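Histidine triad (HIT) protein (Marinobacter aquaeolei, PDB 3OHE) probably acts as a hydrolase of the histidine triad (HIT) family and binds calcium ions. Local coordinates at residues 13-16 / 22-25; 32-37 / 106-111; 45-50 / 56-61; 67-72 / 94-99; 80-85 / 90-95. All blocks are in the same frame, centred on the assembly; numbering follows the deposited sequence.

Interaction 1: residues 13-16 / 22-25. With CA (calcium ion), chain C.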
# COMPACT_ATOMS: atom_id res chain seq x y z
N THR A 13 10.45 15.90 2.86
CA THR A 13 9.39 16.32 1.94
C THR A 13 9.29 17.83 1.82
O THR A 13 9.85 18.60 2.63
CB THR A 13 8.01 15.79 2.38
OG1 THR A 13 7.62 16.47 3.58
CG2 THR A 13 7.94 14.29 2.55
N HIS A 14 8.60 18.25 0.77
CA HIS A 14 8.10 19.63 0.61
C HIS A 14 6.57 19.61 0.68
O HIS A 14 5.95 18.72 0.14
CB HIS A 14 8.54 20.19 -0.73
CG HIS A 14 10.01 20.34 -0.85
ND1 HIS A 14 10.76 21.13 0.00
CD2 HIS A 14 10.89 19.79 -1.73
CE1 HIS A 14 12.03 21.07 -0.37
NE2 HIS A 14 12.13 20.27 -1.42
N LYS A 15 5.97 20.58 1.35
CA LYS A 15 4.52 20.60 1.48
C LYS A 15 3.84 21.14 0.21
O LYS A 15 4.07 22.28 -0.20
CB LYS A 15 4.07 21.41 2.70
CG LYS A 15 2.57 21.30 3.02
CD LYS A 15 2.13 22.30 4.08
CE LYS A 15 0.62 22.25 4.33
NZ LYS A 15 0.12 23.44 5.13
N LEU A 16 2.98 20.32 -0.39
CA LEU A 16 2.23 20.68 -1.58
C LEU A 16 0.91 21.38 -1.28
O LEU A 16 0.47 22.26 -2.05
CB LEU A 16 1.93 19.43 -2.41
CG LEU A 16 3.14 18.74 -3.01
CD1 LEU A 16 2.79 17.29 -3.42
CD2 LEU A 16 3.67 19.55 -4.22
N CYS A 22 -5.80 15.37 5.15
CA CYS A 22 -4.37 15.07 5.12
C CYS A 22 -3.49 16.24 4.75
O CYS A 22 -3.84 17.11 3.92
CB CYS A 22 -4.05 13.97 4.10
SG CYS A 22 -4.90 12.40 4.38
N ASP A 23 -2.27 16.23 5.29
CA ASP A 23 -1.20 17.00 4.66
C ASP A 23 -0.74 16.26 3.41
O ASP A 23 -0.56 15.03 3.42
CB ASP A 23 -0.03 17.20 5.64
CG ASP A 23 -0.31 18.25 6.71
OD1 ASP A 23 -1.33 18.99 6.64
OD2 ASP A 23 0.53 18.38 7.65
N VAL A 24 -0.52 17.02 2.34
CA VAL A 24 -0.13 16.47 1.05
C VAL A 24 1.30 16.88 0.82
O VAL A 24 1.59 18.09 0.69
CB VAL A 24 -1.05 16.93 -0.09
CG1 VAL A 24 -0.69 16.18 -1.40
CG2 VAL A 24 -2.51 16.73 0.27
N LEU A 25 2.22 15.90 0.81
CA LEU A 25 3.65 16.14 0.82
C LEU A 25 4.29 15.56 -0.42
O LEU A 25 3.97 14.46 -0.84
CB LEU A 25 4.25 15.52 2.08
CG LEU A 25 3.64 15.91 3.43
CD1 LEU A 25 4.41 15.19 4.54
CD2 LEU A 25 3.61 17.47 3.64
CA CA C . 9.58 20.03 4.64
O HOH W 1 7.10 19.10 4.42
O HOH W 2 10.20 21.76 2.88
O HOH W 3 -1.42 21.53 7.53
O HOH W 4 10.74 20.95 6.48
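Leu-25 sends its two methyls to different residues of the neighbouring strand. CD1 reaches Thr-13 OG1 (3.6 Å), while CD2 lies against Lys-15 CA at 3.9 Å and beside the first carbons of that side chain. Leu-25 and Thr-13 cross obliquely; with CG set beside the backbone N (chi1 -53°), the leucine branch sits between the two partners. With Leu-25 replaced, an alanine here would probably open a gap beside Thr-13 OG1 and leave the first carbons of Lys-15 without their apolar neighbour.

The two segments belong to the antiparallel hairpin 13-18/22-27 at one edge of the HIT-fold sheet, with Lys-15 and Leu-25 as a non-hydrogen-bonded pair. Next to it, Leu-16 N donates to Val-24 O (2.8 Å). Leu-16 turns to the opposite face, where CD1 meets Val-24 CG1 at 4.2 Å and helix 119-135 also packs on Leu-16, through Leu-129 and Leu-133.

Outward, Asp-23 OD1 is held by Arg-40 and Lys-15 NZ by Glu-18; in the modelled conformer of Lys-15 a water bridges the two side chains, weakly on the lysine side. Thr-13 O binds calcium at 2.5 Å together with Ala-10 O and three waters. Of these waters, one donates to Thr-13 OG1 (2.8 Å), which also bonds Leu-9 O.

Interaction 2: residues 32-37 / 106-111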
# COMPACT_ATOMS: atom_id res chain seq x y z
N TRP A 32 11.26 9.87 -9.07
CA TRP A 32 9.90 9.42 -9.37
C TRP A 32 8.92 10.47 -8.85
O TRP A 32 9.20 11.05 -7.82
CB TRP A 32 9.51 8.07 -8.69
CG TRP A 32 10.40 6.95 -8.96
CD1 TRP A 32 10.31 6.03 -9.99
CD2 TRP A 32 11.57 6.61 -8.25
NE1 TRP A 32 11.33 5.15 -9.92
CE2 TRP A 32 12.13 5.46 -8.87
CE3 TRP A 32 12.17 7.11 -7.08
CZ2 TRP A 32 13.28 4.86 -8.42
CZ3 TRP A 32 13.29 6.53 -6.64
CH2 TRP A 32 13.84 5.39 -7.31
N PRO A 33 7.75 10.64 -9.50
CA PRO A 33 6.67 11.46 -8.93
C PRO A 33 6.10 10.74 -7.72
O PRO A 33 5.54 9.64 -7.87
CB PRO A 33 5.66 11.59 -10.08
CG PRO A 33 6.43 11.20 -11.35
CD PRO A 33 7.38 10.16 -10.86
N TRP A 34 6.25 11.32 -6.54
CA TRP A 34 6.03 10.59 -5.28
C TRP A 34 5.40 11.55 -4.29
O TRP A 34 6.03 12.52 -3.85
CB TRP A 34 7.37 10.02 -4.83
CG TRP A 34 7.41 9.21 -3.58
CD1 TRP A 34 6.46 9.03 -2.63
CD2 TRP A 34 8.55 8.46 -3.16
NE1 TRP A 34 6.95 8.20 -1.64
CE2 TRP A 34 8.25 7.85 -1.94
CE3 TRP A 34 9.83 8.30 -3.69
CZ2 TRP A 34 9.19 7.06 -1.27
CZ3 TRP A 34 10.74 7.52 -3.03
CH2 TRP A 34 10.42 6.91 -1.84
N VAL A 35 4.13 11.30 -3.97
CA VAL A 35 3.33 12.15 -3.08
C VAL A 35 2.86 11.31 -1.89
O VAL A 35 2.43 10.14 -2.07
CB VAL A 35 2.15 12.77 -3.84
CG1 VAL A 35 1.20 13.52 -2.90
CG2 VAL A 35 2.66 13.69 -4.96
N ILE A 36 2.89 11.92 -0.70
CA ILE A 36 2.54 11.26 0.53
C ILE A 36 1.32 11.97 1.11
O ILE A 36 1.28 13.19 1.17
CB ILE A 36 3.73 11.30 1.50
CG1 ILE A 36 4.95 10.60 0.85
CG2 ILE A 36 3.38 10.66 2.83
CD1 ILE A 36 6.19 10.67 1.67
N LEU A 37 0.31 11.18 1.51
CA LEU A 37 -0.82 11.70 2.30
C LEU A 37 -0.62 11.35 3.75
O LEU A 37 -0.41 10.18 4.08
CB LEU A 37 -2.15 11.10 1.82
CG LEU A 37 -2.62 11.47 0.43
CD1 LEU A 37 -3.95 10.75 0.14
CD2 LEU A 37 -2.77 12.97 0.31
N GLY A 106 11.06 -3.52 -9.99
CA GLY A 106 11.10 -3.60 -8.55
C GLY A 106 10.58 -2.36 -7.82
O GLY A 106 10.23 -1.36 -8.46
N PRO A 107 10.53 -2.42 -6.48
CA PRO A 107 10.09 -1.29 -5.70
C PRO A 107 11.14 -0.18 -5.69
O PRO A 107 12.33 -0.44 -5.94
CB PRO A 107 9.92 -1.88 -4.30
CG PRO A 107 10.83 -3.11 -4.27
CD PRO A 107 10.86 -3.61 -5.65
N VAL A 108 10.71 1.04 -5.41
CA VAL A 108 11.61 2.17 -5.40
C VAL A 108 12.41 2.31 -4.12
O VAL A 108 13.54 2.85 -4.16
CB VAL A 108 10.89 3.51 -5.72
CG1 VAL A 108 10.09 3.41 -7.03
CG2 VAL A 108 10.05 4.00 -4.55
N TRP A 109 11.88 1.89 -2.97
CA TRP A 109 12.47 2.27 -1.67
C TRP A 109 13.88 1.68 -1.42
O TRP A 109 13.98 0.47 -1.26
CB TRP A 109 11.53 1.88 -0.50
CG TRP A 109 10.14 2.43 -0.62
CD1 TRP A 109 9.71 3.69 -0.29
CD2 TRP A 109 8.99 1.74 -1.11
NE1 TRP A 109 8.37 3.83 -0.56
CE2 TRP A 109 7.90 2.64 -1.05
CE3 TRP A 109 8.76 0.44 -1.58
CZ2 TRP A 109 6.63 2.28 -1.45
CZ3 TRP A 109 7.49 0.09 -1.96
CH2 TRP A 109 6.44 1.01 -1.91
N GLY A 110 14.93 2.52 -1.39
CA GLY A 110 16.31 2.06 -1.16
C GLY A 110 17.07 1.62 -2.41
O GLY A 110 18.19 1.11 -2.29
N LYS A 111 16.49 1.81 -3.59
CA LYS A 111 17.19 1.49 -4.85
C LYS A 111 18.47 2.33 -5.06
O LYS A 111 19.51 1.80 -5.45
CB LYS A 111 16.26 1.68 -6.06
CG LYS A 111 16.93 1.50 -7.44
CD LYS A 111 17.22 0.04 -7.78
CE LYS A 111 17.93 -0.07 -9.12
NZ LYS A 111 17.91 -1.45 -9.71
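Val-108 is wedged between two indoles of 32-37. Ahead of it in the loop, Gly-106 takes a hydrogen bond on its O from Arg-97 NH1, and Pro-107 turns away to pack on Trp-109 of the second subunit. Val-108 then points its side chain toward 32-37. CG1 sits over the Trp-32 five-membered ring in a CH-pi contact, 3.6 Å from the centroid and 16° off the normal, with Trp-32 CE2 as its nearest atom at 3.4 Å. The other methyl, CG2, lies between the backbone N and carbonyl carbon of its own residue, which directs it over the Trp-34 six-membered ring, 4.3 Å from the centroid. A serine in place of Trp-32 would probably leave Val-108 CG1 without the aromatic face it lies on and open a gap beside the loop.

Trp-109 follows. In the modelled conformer its NE1 comes within 3.4 Å of Trp-34 CZ2, the two ring planes inclined at 82°. Gly-110, with positive phi, lets a type II turn close through Lys-111 N to Val-108 O (3.2 Å).

Trp-34 NE1 is itself hydrogen-bonded to His-93 ND1, and Trp-109 meets the His-93 ring edge-to-face. A glycerol, probably from the crystallisation liquor, lies about 3 Å from the Trp-109 side chain, which would fit a tryptophan-lined pocket beside the histidine motif of a HIT protein.

Interaction 3: residues 45-50 / 56-61. With CA (calcium ion), chain D.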
# COMPACT_ATOMS: atom_id res chain seq x y z
N ARG A 45 -0.77 4.70 13.82
CA ARG A 45 0.31 3.94 13.19
C ARG A 45 -0.13 3.22 11.91
O ARG A 45 0.67 3.04 11.01
CB ARG A 45 0.87 2.91 14.18
CG ARG A 45 1.60 3.53 15.36
CD ARG A 45 1.85 2.51 16.49
NE ARG A 45 2.54 1.32 16.01
CZ ARG A 45 3.85 1.20 15.88
NH1 ARG A 45 4.66 2.16 16.27
NH2 ARG A 45 4.39 0.06 15.40
N GLU A 46 -1.38 2.79 11.86
CA GLU A 46 -1.91 1.91 10.85
C GLU A 46 -3.23 2.44 10.32
O GLU A 46 -3.99 3.06 11.06
CB GLU A 46 -2.20 0.51 11.44
CG GLU A 46 -1.02 -0.15 12.14
CD GLU A 46 0.08 -0.61 11.18
OE1 GLU A 46 -0.07 -0.52 9.92
OE2 GLU A 46 1.13 -1.11 11.70
N ILE A 47 -3.55 2.13 9.07
CA ILE A 47 -4.82 2.54 8.50
C ILE A 47 -6.01 2.09 9.34
O ILE A 47 -6.94 2.85 9.58
CB ILE A 47 -4.99 2.04 7.02
CG1 ILE A 47 -3.93 2.64 6.11
CG2 ILE A 47 -6.45 2.29 6.51
CD1 ILE A 47 -3.75 1.82 4.82
N TYR A 48 -5.93 0.85 9.82
CA TYR A 48 -7.03 0.27 10.55
C TYR A 48 -7.31 0.96 11.90
O TYR A 48 -8.37 0.70 12.51
CB TYR A 48 -6.84 -1.26 10.72
CG TYR A 48 -5.68 -1.68 11.58
CD1 TYR A 48 -5.74 -1.61 12.98
CD2 TYR A 48 -4.55 -2.22 11.03
CE1 TYR A 48 -4.67 -2.02 13.74
CE2 TYR A 48 -3.50 -2.66 11.79
CZ TYR A 48 -3.57 -2.56 13.13
OH TYR A 48 -2.52 -2.99 13.88
N GLU A 49 -6.38 1.77 12.39
CA GLU A 49 -6.56 2.46 13.67
C GLU A 49 -7.34 3.74 13.51
O GLU A 49 -7.73 4.35 14.50
CB GLU A 49 -5.21 2.75 14.33
CG GLU A 49 -4.51 1.48 14.78
CD GLU A 49 -3.11 1.72 15.27
OE1 GLU A 49 -2.43 2.65 14.80
OE2 GLU A 49 -2.65 0.96 16.13
N LEU A 50 -7.57 4.20 12.27
CA LEU A 50 -8.43 5.35 12.04
C LEU A 50 -9.89 4.90 12.26
O LEU A 50 -10.27 3.79 11.93
CB LEU A 50 -8.31 5.85 10.62
CG LEU A 50 -7.04 6.60 10.24
CD1 LEU A 50 -7.01 6.76 8.72
CD2 LEU A 50 -6.97 7.99 10.92
N GLN A 56 -12.52 5.73 5.33
CA GLN A 56 -13.21 5.92 4.06
C GLN A 56 -12.85 7.27 3.40
O GLN A 56 -12.76 7.34 2.19
CB GLN A 56 -14.72 5.77 4.23
CG GLN A 56 -15.15 4.33 4.53
CD GLN A 56 -16.65 4.17 4.54
OE1 GLN A 56 -17.39 5.18 4.62
NE2 GLN A 56 -17.12 2.93 4.43
N ARG A 57 -12.62 8.31 4.19
CA ARG A 57 -12.15 9.56 3.62
C ARG A 57 -10.74 9.43 3.06
O ARG A 57 -10.46 9.94 1.97
CB ARG A 57 -12.24 10.69 4.65
CG ARG A 57 -11.77 12.05 4.13
CD ARG A 57 -12.72 12.62 3.09
NE ARG A 57 -12.07 13.69 2.34
CZ ARG A 57 -12.67 14.35 1.37
NH1 ARG A 57 -13.97 14.20 1.13
NH2 ARG A 57 -11.96 15.20 0.66
N LEU A 58 -9.87 8.75 3.78
CA LEU A 58 -8.53 8.52 3.27
C LEU A 58 -8.56 7.75 1.95
O LEU A 58 -7.83 8.06 1.03
CB LEU A 58 -7.68 7.75 4.30
CG LEU A 58 -6.22 7.47 3.91
CD1 LEU A 58 -5.47 8.77 3.57
CD2 LEU A 58 -5.57 6.69 5.06
N LEU A 59 -9.41 6.72 1.87
CA LEU A 59 -9.57 5.97 0.64
C LEU A 59 -10.04 6.87 -0.50
O LEU A 59 -9.52 6.82 -1.62
CB LEU A 59 -10.56 4.82 0.86
CG LEU A 59 -11.06 4.09 -0.39
CD1 LEU A 59 -9.93 3.34 -1.10
CD2 LEU A 59 -12.25 3.13 0.00
N PHE A 60 -11.05 7.69 -0.24
CA PHE A 60 -11.56 8.62 -1.27
C PHE A 60 -10.40 9.49 -1.78
O PHE A 60 -10.20 9.64 -3.00
CB PHE A 60 -12.70 9.51 -0.72
CG PHE A 60 -13.03 10.63 -1.62
CD1 PHE A 60 -13.76 10.43 -2.76
CD2 PHE A 60 -12.48 11.90 -1.39
CE1 PHE A 60 -14.04 11.52 -3.61
CE2 PHE A 60 -12.73 12.97 -2.25
CZ PHE A 60 -13.50 12.75 -3.36
N GLU A 61 -9.66 10.08 -0.86
CA GLU A 61 -8.57 10.99 -1.23
C GLU A 61 -7.46 10.25 -1.97
O GLU A 61 -6.93 10.76 -2.97
CB GLU A 61 -8.01 11.71 0.01
CG GLU A 61 -9.06 12.65 0.62
CD GLU A 61 -8.55 13.49 1.79
OE1 GLU A 61 -7.37 13.34 2.11
OE2 GLU A 61 -9.33 14.31 2.35
CA CA D . -19.31 6.59 4.64
O HOH W 5 -19.95 4.20 3.89
O HOH W 6 -20.27 5.15 6.53
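Leu-58 overlaps Leu-50 through one methyl each, CD2 against CD1 at 3.9 Å, the two side chains crossing at about a right angle. With CG anti to the backbone N (chi1 -178°), Leu-58 extends off its helix towards the preceding loop, and the same CD2 also approaches Ile-47 CG1, more loosely, at 4.5 Å. The 89 Å² buried between the segments is small, and no hydrogen bond crosses.

This is the loop that leads from strand 34-39 into helix 52-72 of the HIT fold; Ile-47 of its short 3-10 segment and Leu-50 just after it face Leu-58. Within the loop, in the modelled conformer, Glu-49 OE1 accepts two backbone N-H groups: Arg-45 N at 2.8 Å, nearly along the C-O axis, and Glu-46 N from above the carboxylate plane. Glu-46 in turn reaches outward, forming a salt bridge with Lys-77 of the second subunit.

One turn apart on the helix, Arg-57 and Glu-61 form a salt bridge: NE and NH2 both point at Glu-61 OE2, side-on and in the guanidinium plane, the NE bond being 2.8 Å. Phe-60 CD2 lies over the centre of the guanidinium, and Glu-61 OE2 also accepts from Leu-21 N. Nearer the start of the helix, the extended Gln-56 chain, in the modelled conformer, carries OE1 to a calcium ion at 2.4 Å; Glu-53 and two waters are further ligands.

Interaction 4: residues 67-72 / 94-99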
# COMPACT_ATOMS: atom_id res chain seq x y z
N GLU A 67 -5.55 8.29 -9.31
CA GLU A 67 -6.05 8.39 -10.68
C GLU A 67 -5.60 9.68 -11.34
O GLU A 67 -5.20 9.72 -12.51
CB GLU A 67 -7.57 8.24 -10.71
CG GLU A 67 -8.09 8.12 -12.13
CD GLU A 67 -9.52 7.74 -12.29
OE1 GLU A 67 -10.22 7.51 -11.29
OE2 GLU A 67 -9.95 7.68 -13.48
N GLY A 68 -5.66 10.77 -10.59
CA GLY A 68 -5.25 12.06 -11.11
C GLY A 68 -3.76 12.14 -11.41
O GLY A 68 -3.37 12.73 -12.44
N MSE A 69 -2.91 11.57 -10.54
CA MSE A 69 -1.47 11.54 -10.80
C MSE A 69 -1.14 10.72 -12.03
O MSE A 69 -0.23 11.06 -12.79
CB MSE A 69 -0.73 10.97 -9.60
CG MSE A 69 -0.65 11.86 -8.40
SE MSE A 69 0.34 11.10 -6.93
CE MSE A 69 2.16 11.24 -7.63
N MSE A 70 -1.87 9.61 -12.23
CA MSE A 70 -1.60 8.79 -13.39
C MSE A 70 -1.75 9.58 -14.68
O MSE A 70 -0.89 9.47 -15.59
CB MSE A 70 -2.49 7.57 -13.38
CG MSE A 70 -2.03 6.51 -12.47
SE MSE A 70 -0.45 5.56 -13.22
CE MSE A 70 -1.38 4.58 -14.65
N GLU A 71 -2.82 10.38 -14.78
CA GLU A 71 -3.02 11.18 -16.00
C GLU A 71 -2.03 12.36 -16.05
O GLU A 71 -1.45 12.65 -17.10
CB GLU A 71 -4.47 11.61 -16.13
CG GLU A 71 -4.76 12.21 -17.51
CD GLU A 71 -4.88 11.24 -18.67
OE1 GLU A 71 -4.86 9.99 -18.47
OE2 GLU A 71 -5.03 11.73 -19.82
N LEU A 72 -1.84 13.05 -14.94
CA LEU A 72 -1.03 14.24 -14.89
C LEU A 72 0.43 13.96 -15.25
O LEU A 72 1.11 14.79 -15.87
CB LEU A 72 -1.09 14.85 -13.49
CG LEU A 72 -0.50 16.21 -13.27
CD1 LEU A 72 -1.31 17.25 -14.08
CD2 LEU A 72 -0.54 16.58 -11.78
N HIS A 94 2.26 7.39 -2.66
CA HIS A 94 1.68 7.30 -4.00
C HIS A 94 2.78 7.61 -5.01
O HIS A 94 3.24 8.75 -5.08
CB HIS A 94 0.52 8.29 -4.18
CG HIS A 94 -0.57 8.16 -3.18
ND1 HIS A 94 -0.44 8.58 -1.88
CD2 HIS A 94 -1.79 7.60 -3.28
CE1 HIS A 94 -1.56 8.28 -1.23
NE2 HIS A 94 -2.39 7.69 -2.05
N ILE A 95 3.22 6.57 -5.72
CA ILE A 95 4.41 6.69 -6.58
C ILE A 95 4.02 6.31 -8.01
O ILE A 95 3.50 5.22 -8.24
CB ILE A 95 5.56 5.81 -6.10
CG1 ILE A 95 5.81 6.02 -4.59
CG2 ILE A 95 6.83 6.10 -6.92
CD1 ILE A 95 6.76 5.02 -3.96
N VAL A 96 4.20 7.23 -8.94
CA VAL A 96 4.00 6.94 -10.36
C VAL A 96 5.20 6.19 -10.91
O VAL A 96 6.34 6.62 -10.73
CB VAL A 96 3.76 8.24 -11.18
CG1 VAL A 96 3.60 7.89 -12.67
CG2 VAL A 96 2.57 8.99 -10.67
N ARG A 97 4.93 5.06 -11.55
CA ARG A 97 5.98 4.23 -12.13
C ARG A 97 5.89 4.20 -13.65
O ARG A 97 4.79 4.35 -14.23
CB ARG A 97 5.88 2.78 -11.62
CG ARG A 97 5.91 2.65 -10.12
CD ARG A 97 7.17 3.20 -9.48
NE ARG A 97 8.37 2.58 -10.04
CZ ARG A 97 8.90 1.44 -9.61
NH1 ARG A 97 8.37 0.77 -8.62
NH2 ARG A 97 9.98 0.96 -10.21
N TYR A 98 7.05 3.99 -14.28
CA TYR A 98 7.16 3.90 -15.72
C TYR A 98 8.00 2.67 -16.03
O TYR A 98 8.97 2.40 -15.35
CB TYR A 98 7.85 5.12 -16.32
CG TYR A 98 7.23 6.45 -15.94
CD1 TYR A 98 6.23 7.01 -16.70
CD2 TYR A 98 7.68 7.15 -14.85
CE1 TYR A 98 5.68 8.23 -16.34
CE2 TYR A 98 7.16 8.34 -14.50
CZ TYR A 98 6.17 8.91 -15.26
OH TYR A 98 5.66 10.13 -14.88
N GLN A 99 7.69 2.00 -17.15
CA GLN A 99 8.54 0.90 -17.61
C GLN A 99 9.98 1.39 -17.86
O GLN A 99 10.93 0.60 -17.77
CB GLN A 99 7.95 0.29 -18.88
CG GLN A 99 6.55 -0.29 -18.75
CD GLN A 99 6.14 -0.94 -20.06
OE1 GLN A 99 6.78 -1.87 -20.55
NE2 GLN A 99 5.09 -0.40 -20.68
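Met-69, present as selenomethionine, packs against two residues on one face of strand 92-97, and its end makes the tight part of the contact. The selenium rests against His-94 CB at 3.9 Å, the two side chains crossing at about a right angle. A bend at chi3 (73°) then turns the methyl along the strand, so that Met-69 CE lies 3.7 Å from His-94 O and 3.8 Å from Val-96 CG2. The same Val-96 methyl also touches the base of the chain, at Met-69 CB (4.0 Å), and is thus flanked by both ends of the bent selenomethionine. No hydrogen bond joins the two segments.

The other side of the contact is loose. Met-70, also selenomethionine, stays beyond touching distance of 94-99 and packs instead on Met-78 and on Tyr-48 of the second subunit; Glu-67 lies on the exposed side, where it packs on that same tyrosine of the second subunit.

His-94 is tied from both ring nitrogens, ND1 to Val-35 O and NE2 to Ser-62 OG, the latter on helix 52-72 itself. The contact therefore lays the last turns of that helix over the sheet, with Val-35 of strand 34-39 also touching Met-69, and Met-78 of strand 77-82 flanking Val-96.

Interaction 5: residues 80-85 / 90-95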
# COMPACT_ATOMS: atom_id res chain seq x y z
N VAL A 80 1.08 2.17 -4.39
CA VAL A 80 0.50 2.79 -3.22
C VAL A 80 0.84 1.91 -2.03
O VAL A 80 0.71 0.68 -2.08
CB VAL A 80 -1.03 2.97 -3.37
CG1 VAL A 80 -1.64 3.65 -2.12
CG2 VAL A 80 -1.35 3.85 -4.60
N ALA A 81 1.32 2.52 -0.94
CA ALA A 81 1.82 1.73 0.19
C ALA A 81 1.78 2.48 1.50
O ALA A 81 2.05 3.67 1.54
CB ALA A 81 3.28 1.23 -0.05
N ALA A 82 1.50 1.75 2.58
CA ALA A 82 1.64 2.24 3.96
C ALA A 82 2.65 1.26 4.59
O ALA A 82 2.33 0.08 4.78
CB ALA A 82 0.27 2.22 4.69
N LEU A 83 3.86 1.74 4.89
CA LEU A 83 4.97 0.93 5.37
C LEU A 83 5.28 1.40 6.83
O LEU A 83 4.80 0.77 7.78
CB LEU A 83 6.14 1.06 4.40
CG LEU A 83 5.83 0.68 2.97
CD1 LEU A 83 7.02 0.94 2.07
CD2 LEU A 83 5.31 -0.75 2.85
N GLY A 84 6.07 2.45 7.00
CA GLY A 84 6.23 3.04 8.32
C GLY A 84 7.08 2.26 9.30
O GLY A 84 6.86 2.36 10.51
N ASN A 85 8.08 1.50 8.82
CA ASN A 85 8.87 0.71 9.74
C ASN A 85 9.70 1.58 10.68
O ASN A 85 9.91 1.19 11.83
CB ASN A 85 9.75 -0.25 8.99
CG ASN A 85 8.93 -1.28 8.22
OD1 ASN A 85 7.82 -1.61 8.61
ND2 ASN A 85 9.50 -1.80 7.14
N LEU A 90 1.31 7.34 10.57
CA LEU A 90 0.70 6.81 9.36
C LEU A 90 0.87 7.81 8.20
O LEU A 90 0.48 8.98 8.30
CB LEU A 90 -0.79 6.57 9.56
CG LEU A 90 -1.62 6.19 8.32
CD1 LEU A 90 -1.12 4.89 7.70
CD2 LEU A 90 -3.09 6.13 8.68
N HIS A 91 1.40 7.30 7.07
CA HIS A 91 1.52 8.09 5.87
C HIS A 91 1.41 7.14 4.68
O HIS A 91 1.92 6.02 4.73
CB HIS A 91 2.79 8.94 5.88
CG HIS A 91 4.07 8.16 5.96
ND1 HIS A 91 4.53 7.61 7.13
CD2 HIS A 91 5.04 7.94 5.04
CE1 HIS A 91 5.72 7.06 6.92
NE2 HIS A 91 6.04 7.22 5.65
N LEU A 92 0.77 7.62 3.62
CA LEU A 92 0.44 6.76 2.50
C LEU A 92 1.19 7.25 1.26
O LEU A 92 0.98 8.37 0.80
CB LEU A 92 -1.10 6.78 2.32
CG LEU A 92 -1.75 5.82 1.35
CD1 LEU A 92 -1.45 4.36 1.80
CD2 LEU A 92 -3.27 6.04 1.24
N HIS A 93 2.09 6.40 0.76
CA HIS A 93 2.90 6.68 -0.44
C HIS A 93 2.11 6.46 -1.71
O HIS A 93 1.42 5.46 -1.83
CB HIS A 93 4.10 5.72 -0.49
CG HIS A 93 5.02 5.82 0.67
ND1 HIS A 93 5.96 6.82 0.77
CD2 HIS A 93 5.19 5.01 1.73
CE1 HIS A 93 6.64 6.63 1.88
NE2 HIS A 93 6.20 5.54 2.48
N HIS A 94 2.26 7.39 -2.66
CA HIS A 94 1.68 7.30 -4.00
C HIS A 94 2.78 7.61 -5.01
O HIS A 94 3.24 8.75 -5.08
CB HIS A 94 0.52 8.29 -4.18
CG HIS A 94 -0.57 8.16 -3.18
ND1 HIS A 94 -0.44 8.58 -1.88
CD2 HIS A 94 -1.79 7.60 -3.28
CE1 HIS A 94 -1.56 8.28 -1.23
NE2 HIS A 94 -2.39 7.69 -2.05
N ILE A 95 3.22 6.57 -5.72
CA ILE A 95 4.41 6.69 -6.58
C ILE A 95 4.02 6.31 -8.01
O ILE A 95 3.50 5.22 -8.24
CB ILE A 95 5.56 5.81 -6.10
CG1 ILE A 95 5.81 6.02 -4.59
CG2 ILE A 95 6.83 6.10 -6.92
CD1 ILE A 95 6.76 5.02 -3.96
O HOH W 7 4.19 4.58 5.15
O HOH W 8 7.28 4.34 4.95
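Leu-92 CD1 meets Val-80 CG1 and Ala-82 CB, each at 4.0 Å, in the apolar centre of the antiparallel hairpin 77-82/92-97. The histidine triad motif runs through the residues leading into strand 92-97 and the start of that strand, with His-91 and His-93 alternating with Leu-90 and Leu-92; by the usual pattern of the family the first histidine position is taken here by Gln-89. In the modelled conformer Leu-92 has CG anti to the backbone N (chi1 -171°), which brings its methyl across to the partner strand. Val-80 CG2 comes obliquely to His-94 CD2 on the face that packs against helix 52-72, where Ser-66 touches both residues, and Leu-90 CD1 extends the apolar patch by touching Ala-82 CB.

Outside this centre the backbones pair. Ala-81 and His-93 form the hydrogen-bonded pair, Ala-81 N to His-93 O at 3.1 Å and His-93 N to Ala-81 O at 2.8 Å; Val-80 CA also closes on His-93 O, a CA-H...O contact of 3.1 Å. Strand residues 80-82 pair as well with a strand of the second subunit, so the sheet continues across the dimer.

The strands part towards the polar edge. His-93 is fixed through ND1 by Trp-34, and His-91 ND1 by Gln-89 O, while His-91 NE2 hydrogen-bonds a glycerol, probably from the crystallisation liquor, which may mark a pocket. One water is held between Leu-83 N and His-91 O, lying over the His-91 ring; a second accepts from Gly-84 N and sits in the plane of the His-93 ring, 3.0 Å from His-93 NE2.

Four of the contacts reach one antiparallel sheet. Interaction 1 is joined to interaction 2 by strand pairing, Leu-25 O to Ile-36 N (2.8 Å), and interaction 2 to interactions 4 and 5 by Val-35 O to His-94 N (2.8 Å). Interactions 2 and 5, with centres about 9 Å apart, meet where the tryptophans approach the histidine motif. Interactions 4 and 5 share His-94 and Ile-95, while interactions 3 and 4 use successive parts of helix 52-72, with centres about 21 Å apart. Interaction 3 touches interaction 5 through Leu-50 and Leu-90. The His-91 side chain lies about 7 Å from that of Thr-13 but about 13 Å from the nearer calcium ion.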